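PDB 5I4A: protein argonaute from Marinitoga piezophila, which uses short guide RNAs with a 5'-hydroxyl end to bind complementary DNA or RNA targets and cleaves them in a reaction dependent on divalent metal ions, preferably manganese. Local coordinates for residues Tyr181-Gly184 with Leu189-Asp192; Asn513-Arg518 with Glu596-Gln601; Glu559-Leu564 with Gln601-Thr606. All blocks are in the same frame, centred on the assembly; numbering follows the deposited sequence.

Contact 1: residues Tyr181-Gly184 with Leu189-Asp192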
loop_
_atom_site.group_PDB
_atom_site.type_symbol
_atom_site.label_atom_id
_atom_site.label_comp_id
_atom_site.label_asym_id
_atom_site.label_seq_id
_atom_site.Cartn_x
_atom_site.Cartn_y
_atom_site.Cartn_z
ATOM N N TYR A 181 -14.341 7.006 16.300
ATOM C CA TYR A 181 -15.454 7.108 17.238
ATOM C C TYR A 181 -14.904 7.492 18.608
ATOM O O TYR A 181 -14.258 6.680 19.278
ATOM C CB TYR A 181 -16.221 5.788 17.284
ATOM C CG TYR A 181 -17.097 5.591 18.501
ATOM C CD1 TYR A 181 -18.176 6.429 18.753
ATOM C CD2 TYR A 181 -16.858 4.548 19.387
ATOM C CE1 TYR A 181 -18.982 6.241 19.862
ATOM C CE2 TYR A 181 -17.658 4.352 20.496
ATOM C CZ TYR A 181 -18.718 5.200 20.729
ATOM O OH TYR A 181 -19.514 5.006 21.834
ATOM N N ILE A 182 -15.150 8.737 19.017
ATOM C CA ILE A 182 -14.651 9.214 20.304
ATOM C C ILE A 182 -15.525 8.704 21.441
ATOM O O ILE A 182 -15.072 7.943 22.304
ATOM C CB ILE A 182 -14.563 10.751 20.315
ATOM C CG1 ILE A 182 -13.614 11.241 19.220
ATOM C CG2 ILE A 182 -14.102 11.247 21.679
ATOM C CD1 ILE A 182 -12.175 10.814 19.421
ATOM N N SER A 183 -16.790 9.113 21.460
ATOM C CA SER A 183 -17.667 8.729 22.553
ATOM C C SER A 183 -19.117 8.805 22.101
ATOM O O SER A 183 -19.473 9.600 21.227
ATOM C CB SER A 183 -17.451 9.620 23.782
ATOM O OG SER A 183 -17.870 10.949 23.526
ATOM N N GLY A 184 -19.941 7.958 22.710
ATOM C CA GLY A 184 -21.378 8.005 22.546
ATOM C C GLY A 184 -22.059 7.790 23.882
ATOM O O GLY A 184 -22.218 6.649 24.326
ATOM N N LEU A 189 -23.300 11.999 20.296
ATOM C CA LEU A 189 -22.277 11.219 19.616
ATOM C C LEU A 189 -21.142 12.147 19.201
ATOM O O LEU A 189 -21.387 13.210 18.620
ATOM C CB LEU A 189 -22.869 10.511 18.397
ATOM C CG LEU A 189 -21.992 9.538 17.609
ATOM C CD1 LEU A 189 -21.634 8.331 18.462
ATOM C CD2 LEU A 189 -22.697 9.109 16.329
ATOM N N LYS A 190 -19.910 11.750 19.504
ATOM C CA LYS A 190 -18.741 12.579 19.246
ATOM C C LYS A 190 -17.780 11.844 18.322
ATOM O O LYS A 190 -17.467 10.670 18.545
ATOM C CB LYS A 190 -18.051 12.976 20.555
ATOM C CG LYS A 190 -18.946 13.814 21.460
ATOM C CD LYS A 190 -18.164 14.838 22.268
ATOM C CE LYS A 190 -17.433 14.197 23.434
ATOM N NZ LYS A 190 -17.050 15.207 24.458
ATOM N N ILE A 191 -17.319 12.546 17.287
ATOM C CA ILE A 191 -16.471 11.980 16.251
ATOM C C ILE A 191 -15.190 12.798 16.160
ATOM O O ILE A 191 -15.113 13.938 16.625
ATOM C CB ILE A 191 -17.186 11.942 14.884
ATOM C CG1 ILE A 191 -17.546 13.360 14.435
ATOM C CG2 ILE A 191 -18.442 11.101 14.963
ATOM C CD1 ILE A 191 -18.353 13.408 13.154
ATOM N N ASP A 192 -14.176 12.200 15.542
ATOM C CA ASP A 192 -12.900 12.861 15.302
ATOM C C ASP A 192 -12.874 13.392 13.875
ATOM O O ASP A 192 -13.169 12.656 12.928
ATOM C CB ASP A 192 -11.732 11.899 15.536
ATOM C CG ASP A 192 -10.385 12.606 15.606
ATOM O OD1 ASP A 192 -10.232 13.694 15.007
ATOM O OD2 ASP A 192 -9.471 12.068 16.264
#

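Contact 2: residues Asn513-Arg518 with Glu596-Gln601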
loop_
_atom_site.group_PDB
_atom_site.type_symbol
_atom_site.label_atom_id
_atom_site.label_comp_id
_atom_site.label_asym_id
_atom_site.label_seq_id
_atom_site.Cartn_x
_atom_site.Cartn_y
_atom_site.Cartn_z
ATOM N N ASN A 513 20.847 2.750 -17.883
ATOM C CA ASN A 513 19.404 2.918 -17.842
ATOM C C ASN A 513 18.975 3.280 -16.428
ATOM O O ASN A 513 19.607 2.873 -15.449
ATOM C CB ASN A 513 18.686 1.648 -18.307
ATOM C CG ASN A 513 19.266 1.096 -19.596
ATOM O OD1 ASN A 513 18.978 1.597 -20.682
ATOM N ND2 ASN A 513 20.085 0.056 -19.479
ATOM N N VAL A 514 17.894 4.051 -16.328
ATOM C CA VAL A 514 17.375 4.521 -15.049
ATOM C C VAL A 514 15.882 4.227 -14.998
ATOM O O VAL A 514 15.114 4.743 -15.819
ATOM C CB VAL A 514 17.641 6.020 -14.832
ATOM C CG1 VAL A 514 17.055 6.474 -13.506
ATOM C CG2 VAL A 514 19.134 6.308 -14.869
ATOM N N PHE A 515 15.474 3.402 -14.039
ATOM C CA PHE A 515 14.077 3.043 -13.841
ATOM C C PHE A 515 13.497 3.934 -12.750
ATOM O O PHE A 515 13.962 3.900 -11.605
ATOM C CB PHE A 515 13.938 1.571 -13.453
ATOM C CG PHE A 515 14.316 0.608 -14.546
ATOM C CD1 PHE A 515 15.627 0.505 -14.980
ATOM C CD2 PHE A 515 13.363 -0.215 -15.122
ATOM C CE1 PHE A 515 15.977 -0.381 -15.980
ATOM C CE2 PHE A 515 13.709 -1.108 -16.121
ATOM C CZ PHE A 515 15.018 -1.189 -16.550
ATOM N N ILE A 516 12.491 4.728 -13.102
ATOM C CA ILE A 516 11.812 5.605 -12.156
ATOM C C ILE A 516 10.431 5.011 -11.917
ATOM O O ILE A 516 9.541 5.104 -12.771
ATOM C CB ILE A 516 11.725 7.052 -12.656
ATOM C CG1 ILE A 516 13.122 7.650 -12.828
ATOM C CG2 ILE A 516 10.909 7.901 -11.694
ATOM C CD1 ILE A 516 13.698 7.470 -14.219
ATOM N N LEU A 517 10.254 4.391 -10.756
ATOM C CA LEU A 517 8.990 3.780 -10.376
ATOM C C LEU A 517 8.267 4.716 -9.415
ATOM O O LEU A 517 8.831 5.125 -8.395
ATOM C CB LEU A 517 9.220 2.414 -9.731
ATOM C CG LEU A 517 10.401 1.602 -10.275
ATOM C CD1 LEU A 517 10.555 0.304 -9.501
ATOM C CD2 LEU A 517 10.259 1.323 -11.766
ATOM N N ARG A 518 7.028 5.060 -9.750
ATOM C CA ARG A 518 6.256 6.049 -9.015
ATOM C C ARG A 518 5.094 5.376 -8.296
ATOM O O ARG A 518 4.371 4.568 -8.889
ATOM C CB ARG A 518 5.738 7.133 -9.963
ATOM C CG ARG A 518 4.774 8.129 -9.343
ATOM C CD ARG A 518 5.442 8.991 -8.284
ATOM N NE ARG A 518 4.553 10.061 -7.840
ATOM C CZ ARG A 518 4.600 11.309 -8.293
ATOM N NH1 ARG A 518 5.504 11.655 -9.200
ATOM N NH2 ARG A 518 3.744 12.211 -7.836
ATOM N N GLU A 596 8.026 -5.612 -22.249
ATOM C CA GLU A 596 7.996 -6.914 -21.587
ATOM C C GLU A 596 9.208 -7.116 -20.685
ATOM O O GLU A 596 9.086 -7.655 -19.578
ATOM C CB GLU A 596 7.923 -8.033 -22.627
ATOM C CG GLU A 596 6.646 -8.056 -23.452
ATOM C CD GLU A 596 6.686 -7.108 -24.639
ATOM O OE1 GLU A 596 7.718 -6.434 -24.835
ATOM O OE2 GLU A 596 5.682 -7.042 -25.379
ATOM N N GLU A 597 10.389 -6.697 -21.144
ATOM C CA GLU A 597 11.594 -6.851 -20.338
ATOM C C GLU A 597 11.575 -5.925 -19.129
ATOM O O GLU A 597 11.985 -6.321 -18.032
ATOM C CB GLU A 597 12.830 -6.593 -21.197
ATOM C CG GLU A 597 13.115 -7.682 -22.214
ATOM C CD GLU A 597 14.092 -7.236 -23.279
ATOM O OE1 GLU A 597 14.188 -6.015 -23.521
ATOM O OE2 GLU A 597 14.762 -8.104 -23.874
ATOM N N ILE A 598 11.101 -4.692 -19.311
ATOM C CA ILE A 598 10.983 -3.758 -18.192
ATOM C C ILE A 598 10.011 -4.299 -17.151
ATOM O O ILE A 598 10.270 -4.244 -15.944
ATOM C CB ILE A 598 10.550 -2.370 -18.695
ATOM C CG1 ILE A 598 11.607 -1.791 -19.636
ATOM C CG2 ILE A 598 10.313 -1.428 -17.525
ATOM C CD1 ILE A 598 11.215 -0.454 -20.241
ATOM N N ILE A 599 8.873 -4.831 -17.604
ATOM C CA ILE A 599 7.880 -5.368 -16.679
ATOM C C ILE A 599 8.467 -6.523 -15.878
ATOM O O ILE A 599 8.221 -6.652 -14.672
ATOM C CB ILE A 599 6.617 -5.801 -17.447
ATOM C CG1 ILE A 599 6.018 -4.617 -18.208
ATOM C CG2 ILE A 599 5.597 -6.406 -16.501
ATOM C CD1 ILE A 599 5.650 -3.442 -17.341
ATOM N N GLU A 600 9.255 -7.378 -16.533
ATOM C CA GLU A 600 9.864 -8.501 -15.828
ATOM C C GLU A 600 10.870 -8.020 -14.791
ATOM O O GLU A 600 10.964 -8.594 -13.700
ATOM C CB GLU A 600 10.526 -9.455 -16.822
ATOM C CG GLU A 600 11.155 -10.685 -16.178
ATOM C CD GLU A 600 12.121 -11.394 -17.098
ATOM O OE1 GLU A 600 12.094 -12.644 -17.136
ATOM O OE2 GLU A 600 12.905 -10.698 -17.779
ATOM N N GLN A 601 11.627 -6.963 -15.105
ATOM C CA GLN A 601 12.588 -6.447 -14.136
ATOM C C GLN A 601 11.881 -5.817 -12.944
ATOM O O GLN A 601 12.349 -5.932 -11.808
ATOM C CB GLN A 601 13.524 -5.437 -14.797
ATOM C CG GLN A 601 14.610 -6.066 -15.645
ATOM C CD GLN A 601 15.501 -5.031 -16.295
ATOM O OE1 GLN A 601 15.921 -4.069 -15.655
ATOM N NE2 GLN A 601 15.784 -5.216 -17.578
#

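Contact 3: residues Glu559-Leu564 with Gln601-Thr606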
loop_
_atom_site.group_PDB
_atom_site.type_symbol
_atom_site.label_atom_id
_atom_site.label_comp_id
_atom_site.label_asym_id
_atom_site.label_seq_id
_atom_site.Cartn_x
_atom_site.Cartn_y
_atom_site.Cartn_z
ATOM N N GLU A 559 1.321 -14.808 -8.609
ATOM C CA GLU A 559 2.599 -14.980 -9.296
ATOM C C GLU A 559 2.472 -14.899 -10.813
ATOM O O GLU A 559 3.414 -15.260 -11.528
ATOM C CB GLU A 559 3.288 -16.292 -8.897
ATOM C CG GLU A 559 3.516 -16.414 -7.393
ATOM C CD GLU A 559 4.201 -17.709 -7.002
ATOM O OE1 GLU A 559 3.547 -18.568 -6.373
ATOM O OE2 GLU A 559 5.395 -17.867 -7.329
ATOM N N TRP A 560 1.342 -14.420 -11.326
ATOM C CA TRP A 560 1.140 -14.229 -12.753
ATOM C C TRP A 560 1.235 -12.752 -13.114
ATOM O O TRP A 560 0.848 -11.877 -12.336
ATOM C CB TRP A 560 -0.222 -14.771 -13.195
ATOM C CG TRP A 560 -0.253 -16.251 -13.337
ATOM C CD1 TRP A 560 -0.525 -17.168 -12.362
ATOM C CD2 TRP A 560 0.003 -16.998 -14.530
ATOM N NE1 TRP A 560 -0.456 -18.440 -12.878
ATOM C CE2 TRP A 560 -0.133 -18.362 -14.208
ATOM C CE3 TRP A 560 0.335 -16.644 -15.842
ATOM C CZ2 TRP A 560 0.050 -19.372 -15.148
ATOM C CZ3 TRP A 560 0.517 -17.649 -16.774
ATOM C CH2 TRP A 560 0.373 -18.996 -16.424
ATOM N N ILE A 561 1.756 -12.488 -14.309
ATOM C CA ILE A 561 1.788 -11.150 -14.890
ATOM C C ILE A 561 0.822 -11.133 -16.067
ATOM O O ILE A 561 0.957 -11.934 -17.001
ATOM C CB ILE A 561 3.204 -10.749 -15.329
ATOM C CG1 ILE A 561 4.129 -10.623 -14.118
ATOM C CG2 ILE A 561 3.169 -9.442 -16.107
ATOM C CD1 ILE A 561 5.458 -9.963 -14.437
ATOM N N ILE A 562 -0.146 -10.224 -16.022
ATOM C CA ILE A 562 -1.192 -10.127 -17.032
ATOM C C ILE A 562 -0.995 -8.836 -17.812
ATOM O O ILE A 562 -0.787 -7.771 -17.220
ATOM C CB ILE A 562 -2.590 -10.180 -16.395
ATOM C CG1 ILE A 562 -2.814 -11.545 -15.741
ATOM C CG2 ILE A 562 -3.671 -9.888 -17.427
ATOM C CD1 ILE A 562 -4.112 -11.643 -14.980
ATOM N N LYS A 563 -1.061 -8.931 -19.136
ATOM C CA LYS A 563 -0.961 -7.768 -20.006
ATOM C C LYS A 563 -2.356 -7.237 -20.300
ATOM O O LYS A 563 -3.209 -7.970 -20.811
ATOM C CB LYS A 563 -0.239 -8.125 -21.304
ATOM C CG LYS A 563 -0.373 -7.080 -22.397
ATOM C CD LYS A 563 0.852 -7.088 -23.291
ATOM C CE LYS A 563 0.507 -6.768 -24.731
ATOM N NZ LYS A 563 1.730 -6.729 -25.579
ATOM N N LEU A 564 -2.588 -5.967 -19.972
ATOM C CA LEU A 564 -3.826 -5.294 -20.342
ATOM C C LEU A 564 -3.746 -4.716 -21.749
ATOM O O LEU A 564 -4.584 -5.026 -22.603
ATOM C CB LEU A 564 -4.145 -4.189 -19.334
ATOM C CG LEU A 564 -4.334 -4.649 -17.894
ATOM C CD1 LEU A 564 -4.632 -3.450 -17.010
ATOM C CD2 LEU A 564 -5.446 -5.684 -17.805
ATOM N N GLN A 601 11.627 -6.963 -15.105
ATOM C CA GLN A 601 12.588 -6.447 -14.136
ATOM C C GLN A 601 11.881 -5.817 -12.944
ATOM O O GLN A 601 12.349 -5.932 -11.808
ATOM C CB GLN A 601 13.524 -5.437 -14.797
ATOM C CG GLN A 601 14.610 -6.066 -15.645
ATOM C CD GLN A 601 15.501 -5.031 -16.295
ATOM O OE1 GLN A 601 15.921 -4.069 -15.655
ATOM N NE2 GLN A 601 15.784 -5.216 -17.578
ATOM N N ILE A 602 10.749 -5.150 -13.185
ATOM C CA ILE A 602 9.995 -4.551 -12.088
ATOM C C ILE A 602 9.459 -5.634 -11.163
ATOM O O ILE A 602 9.472 -5.487 -9.934
ATOM C CB ILE A 602 8.870 -3.657 -12.643
ATOM C CG1 ILE A 602 9.468 -2.420 -13.320
ATOM C CG2 ILE A 602 7.898 -3.259 -11.541
ATOM C CD1 ILE A 602 8.475 -1.615 -14.097
ATOM N N TYR A 603 8.995 -6.747 -11.735
ATOM C CA TYR A 603 8.529 -7.857 -10.911
ATOM C C TYR A 603 9.677 -8.488 -10.133
ATOM O O TYR A 603 9.534 -8.798 -8.944
ATOM C CB TYR A 603 7.831 -8.904 -11.777
ATOM C CG TYR A 603 7.289 -10.067 -10.979
ATOM C CD1 TYR A 603 6.099 -9.951 -10.273
ATOM C CD2 TYR A 603 7.966 -11.275 -10.926
ATOM C CE1 TYR A 603 5.599 -11.006 -9.539
ATOM C CE2 TYR A 603 7.474 -12.338 -10.193
ATOM C CZ TYR A 603 6.289 -12.198 -9.504
ATOM O OH TYR A 603 5.787 -13.248 -8.772
ATOM N N LEU A 604 10.821 -8.694 -10.788
ATOM C CA LEU A 604 11.979 -9.245 -10.091
ATOM C C LEU A 604 12.422 -8.337 -8.954
ATOM O O LEU A 604 12.950 -8.821 -7.946
ATOM C CB LEU A 604 13.134 -9.468 -11.070
ATOM C CG LEU A 604 12.962 -10.538 -12.152
ATOM C CD1 LEU A 604 14.001 -10.364 -13.242
ATOM C CD2 LEU A 604 13.044 -11.939 -11.559
ATOM N N LEU A 605 12.201 -7.027 -9.085
ATOM C CA LEU A 605 12.549 -6.105 -8.008
ATOM C C LEU A 605 11.781 -6.401 -6.726
ATOM O O LEU A 605 12.239 -6.038 -5.635
ATOM C CB LEU A 605 12.297 -4.662 -8.442
ATOM C CG LEU A 605 13.358 -4.050 -9.361
ATOM C CD1 LEU A 605 12.969 -2.633 -9.741
ATOM C CD2 LEU A 605 14.716 -4.079 -8.676
ATOM N N THR A 606 10.614 -7.041 -6.825
ATOM C CA THR A 606 9.886 -7.426 -5.621
ATOM C C THR A 606 10.571 -8.554 -4.857
ATOM O O THR A 606 10.147 -8.872 -3.740
ATOM C CB THR A 606 8.453 -7.847 -5.969
ATOM O OG1 THR A 606 8.458 -9.175 -6.509
ATOM C CG2 THR A 606 7.842 -6.890 -6.990
#

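Contact 1: residues Tyr181-Gly184 with Leu189-Asp192
Tyr-181 and Leu-189 meet on the buried face of a PAZ-domain hairpin, where methyl CD1 of the leucine lies 3.7 Å from CE1 of the tyrosine, at the edge of the ring and near its plane. The two side chains cross at about a right angle. Leu-170 lies against both and also against Ile-191, while the ring of Phe-209 meets that of Tyr-181 edge-to-face; branched and aromatic residues suit this closed side. Between the strands the pairing is antiparallel, broken by a classic beta bulge: Ile-182 and Ser-183 both face Lys-190. Lys-190 O accepts a hydrogen bond from Ile-182 N at 3.1 Å and a weak one from Ser-183 N at 3.4 Å. Lys-190 N gives Ser-183 O a shorter bond, 2.8 Å long and straighter than that of Ile-182. On the solvent side the bulge turns exposed Ile-182 toward the partner strand, where CG1 rests 3.8 Å from Asp-192 N. The face of Ser-183 and Lys-190 is more open and polar, with one close approach: the lysine chain bends at chi2 and chi3, bringing CE within 3.3 Å of Ser-183 OG before the ammonium end leads away; a small hydroxyl fits beside that long chain.

Contact 2: residues Asn513-Arg518 with Glu596-Gln601
The RNase H fold of the PIWI domain sets helix 595-605 against its central mixed sheet, and here Phe-515, on strand 513-519, reaches the helix residues Ile-598 and Gln-601. The ring spans a backbone separation of 8.6 Å between the CA atoms of Phe-515 and Ile-598. Its CG stands anti to the carbonyl carbon (chi1 -67°), and from there the ring projects to the helix with CE2 and CZ leading. Methyl CG2 of Ile-598 comes to the ring edge, near the ring plane, and touches CE2 at 3.7 Å. A beta-branched residue is apt here, because this methyl serves the phenylalanine while the side chain as a whole also packs on Ile-586 of the sheet.

One turn further along, Gln-601 extends beyond CG and brings OE1 to 3.1 Å from Phe-515 CZ. The ring and amide planes are 46° apart, and the oxygen approaches obliquely. The strongest polar partner of OE1 is the hydroxyl of Tyr-445, which hydrogen-bonds to it and whose ring also meets that of Phe-515. Without the aromatic ring, as with an alanine here, Ile-598 CG2 would probably lose its neighbour, a gap would open between sheet and helix, and the amide of Gln-601 would be freer to turn. No hydrogen bond joins the two segments, so the contact depends on shape and dispersion, while the bond to Tyr-445 OH satisfies the buried amide oxygen.

Contact 3: residues Glu559-Leu564 with Gln601-Thr606
Tyr-603 CB, at the root of a side chain that leaves the helix for the sheet, lies 3.7 Å from CD1 of Ile-561, the methyl at the far end of an isoleucine that points toward the helix. The same methyl is 3.9 Å from Tyr-603 CG, where the ring begins, and approaches the ring obliquely. With CG anti to the backbone N (chi1 -178°), the ring is carried past the isoleucine and on to the start of strand 560-565. Tyr-571 of the adjacent strand meets this ring edge-to-face, so the aromatic body is bounded by residues from two neighbouring strands. At the tip, Tyr-603 OH comes to 3.7 Å from Glu-559 CA and 3.9 Å from Glu-559 CB.

In the RNase H fold of the PIWI domain, this places helix 595-605 over the part of the mixed sheet built by strands 560-565 and 568-571. A tyrosine suits the position because its apolar ring can lie among buried side chains while its long axis reaches the strand's end. Ile-561 is beta-branched, as suits a strand, and its longer branch carries CD1 to the base of the ring. Glu-559 offers the hydroxyl only its aliphatic part across this contact. Behind the ring, carbonyl O of Tyr-603 receives two hydrogen bonds, one from Thr-606 N at 3.0 Å and one from Thr-606 OG1 at 2.7 Å. The threonine hydroxyl thus adds a second grip on the backbone of Tyr-603, and its side chain also touches Tyr-571.

How the contacts relate
Contacts 2 and 3 are neighbours in the PIWI domain, their centres 10 Å apart, and share helix 595-605, Gln-601 and one mixed sheet. Between them Leu-517 CD1 packs on Leu-605 CD1 at 3.8 Å, and Ile-599 CG2 on Ile-561 CG2 at 3.9 Å, so the helix bears on strands 513-519 and 560-565 at once. Contact 1 stands apart in the PAZ domain, its centre 46 Å from that of contact 2, on the opposite side of the chain's centre. Its Ile-191 packs on a uracil base of the guide, whereas the nearest atoms of contacts 2 and 3 remain about 11 and 10 Å from nucleic acid. All three lie away from the probable catalytic residues, although Asp-519, probably one of them, ends the strand that carries Phe-515.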